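Local coordinates for protein gamma-glutamyltranspeptidase (Klebsiella pneumoniae subsp. pneumoniae, PDB 5HFT) that catalyses the conversion of oxamate to oxalate in the uric acid degradation pathway and belongs to the gamma-glutamyltransferase family, at residues G222-S225 with F226-P230. Sequence-based numbering, arbitrary orientation.
Sequences GLDS and FYRGP
D224, just ahead of the short helix 225-228, closes a salt bridge with R228, four residues on. NH1 of R228 donates to OD2 of D224 at 2.7 Å, on the syn side of the carboxylate, and the bond is nearly straight. The carboxylate meets the guanidinium at its edge, the two planes 29° apart. D224 swings CG roughly opposite its N (chi1 -151°), which carries OD2 to R228, while a bend at chi2 of R228 folds the longer arm back to it. The CB of Y227 lies over the centre of one guanidinium face, and NE is held by the carbonyl of Q252.

D224 O accepts from both Y227 N (2.9 Å) and R228 N (3.0 Å), and G229 N reaches S225 O at 2.9 Å. G222, whose positive phi suits glycine, follows helix 209-221 and starts a type I turn; its O takes N and OG of S225, the hydroxyl turned back to it (chi1 75°) at 2.7 Å. G229 holds the N-cap position before helix 230-242, its CA close against S225 CB, and P230 fits that helix's first turn, where no amide N-H is needed.

F226 CD1 lies over one face of the Y227 ring, offset toward the rim. Both rings pack on V131 of helix 130-144, and F226 also meets an apolar side chain of another chain; Y227 OH bonds to A128 O and S132 N. The ion pair thus ties turn to helix. R255 NH2 makes only a long, weak ion pair with D224 OD2 and lies close to R228 NH1, so the carboxylate probably offsets two positive groups.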
loop_
_atom_site.group_PDB
_atom_site.type_symbol
_atom_site.label_atom_id
_atom_site.label_comp_id
_atom_site.label_asym_id
_atom_site.label_seq_id
_atom_site.Cartn_x
_atom_site.Cartn_y
_atom_site.Cartn_z
ATOM N N GLY A 222 -6.779 15.501 16.096
ATOM C CA GLY A 222 -7.470 14.357 15.524
ATOM C C GLY A 222 -7.135 14.140 14.055
ATOM O O GLY A 222 -6.828 15.078 13.307
ATOM N N LEU A 223 -7.182 12.871 13.630
ATOM C CA LEU A 223 -6.774 12.534 12.270
ATOM C C LEU A 223 -7.600 13.275 11.236
ATOM O O LEU A 223 -7.087 13.648 10.177
ATOM C CB LEU A 223 -6.859 11.029 12.016
ATOM C CG LEU A 223 -6.014 9.996 12.777
ATOM C CD1 LEU A 223 -4.587 10.506 13.038
ATOM C CD2 LEU A 223 -6.710 9.519 14.061
ATOM N N ASP A 224 -8.891 13.453 11.492
ATOM C CA ASP A 224 -9.713 14.059 10.455
ATOM C C ASP A 224 -9.434 15.545 10.280
ATOM O O ASP A 224 -9.833 16.116 9.256
ATOM C CB ASP A 224 -11.199 13.794 10.721
ATOM C CG ASP A 224 -12.005 13.744 9.436
ATOM O OD1 ASP A 224 -11.588 13.009 8.510
ATOM O OD2 ASP A 224 -13.054 14.427 9.343
ATOM N N SER A 225 -8.742 16.181 11.232
ATOM C CA SER A 225 -8.375 17.586 11.063
ATOM C C SER A 225 -7.537 17.808 9.815
ATOM O O SER A 225 -7.443 18.938 9.336
ATOM C CB SER A 225 -7.633 18.084 12.301
ATOM O OG SER A 225 -6.307 17.593 12.350
ATOM N N PHE A 226 -6.954 16.746 9.264
ATOM C CA PHE A 226 -6.238 16.829 7.996
ATOM C C PHE A 226 -7.137 17.341 6.878
ATOM O O PHE A 226 -6.665 18.039 5.972
ATOM C CB PHE A 226 -5.668 15.443 7.681
ATOM C CG PHE A 226 -4.770 15.367 6.470
ATOM C CD1 PHE A 226 -5.305 15.295 5.191
ATOM C CD2 PHE A 226 -3.399 15.255 6.620
ATOM C CE1 PHE A 226 -4.500 15.165 4.075
ATOM C CE2 PHE A 226 -2.583 15.135 5.507
ATOM C CZ PHE A 226 -3.147 15.089 4.226
ATOM N N TYR A 227 -8.431 17.018 6.922
ATOM C CA TYR A 227 -9.369 17.471 5.898
ATOM C C TYR A 227 -10.385 18.488 6.398
ATOM O O TYR A 227 -10.976 19.190 5.576
ATOM C CB TYR A 227 -10.133 16.281 5.294
ATOM C CG TYR A 227 -9.241 15.156 4.826
ATOM C CD1 TYR A 227 -8.685 14.249 5.736
ATOM C CD2 TYR A 227 -8.952 14.986 3.478
ATOM C CE1 TYR A 227 -7.859 13.211 5.315
ATOM C CE2 TYR A 227 -8.125 13.948 3.047
ATOM C CZ TYR A 227 -7.583 13.068 3.973
ATOM O OH TYR A 227 -6.763 12.042 3.553
ATOM N N ARG A 228 -10.585 18.597 7.722
ATOM C CA ARG A 228 -11.669 19.390 8.296
ATOM C C ARG A 228 -11.264 20.156 9.560
ATOM O O ARG A 228 -12.143 20.599 10.310
ATOM C CB ARG A 228 -12.883 18.496 8.612
ATOM C CG ARG A 228 -13.644 18.067 7.365
ATOM C CD ARG A 228 -14.320 16.705 7.455
ATOM N NE ARG A 228 -14.400 16.154 6.108
ATOM C CZ ARG A 228 -13.883 14.995 5.732
ATOM N NH1 ARG A 228 -13.289 14.209 6.615
ATOM N NH2 ARG A 228 -13.987 14.618 4.470
ATOM N N GLY A 229 -9.970 20.329 9.817
ATOM C CA GLY A 229 -9.508 21.040 10.986
ATOM C C GLY A 229 -8.409 22.035 10.660
ATOM O O GLY A 229 -8.235 22.440 9.500
ATOM N N PRO A 230 -7.658 22.464 11.694
ATOM C CA PRO A 230 -6.569 23.445 11.475
ATOM C C PRO A 230 -5.546 23.022 10.435
ATOM O O PRO A 230 -5.126 23.845 9.612
ATOM C CB PRO A 230 -5.926 23.573 12.871
ATOM C CG PRO A 230 -7.024 23.238 13.831
ATOM C CD PRO A 230 -7.874 22.181 13.127
#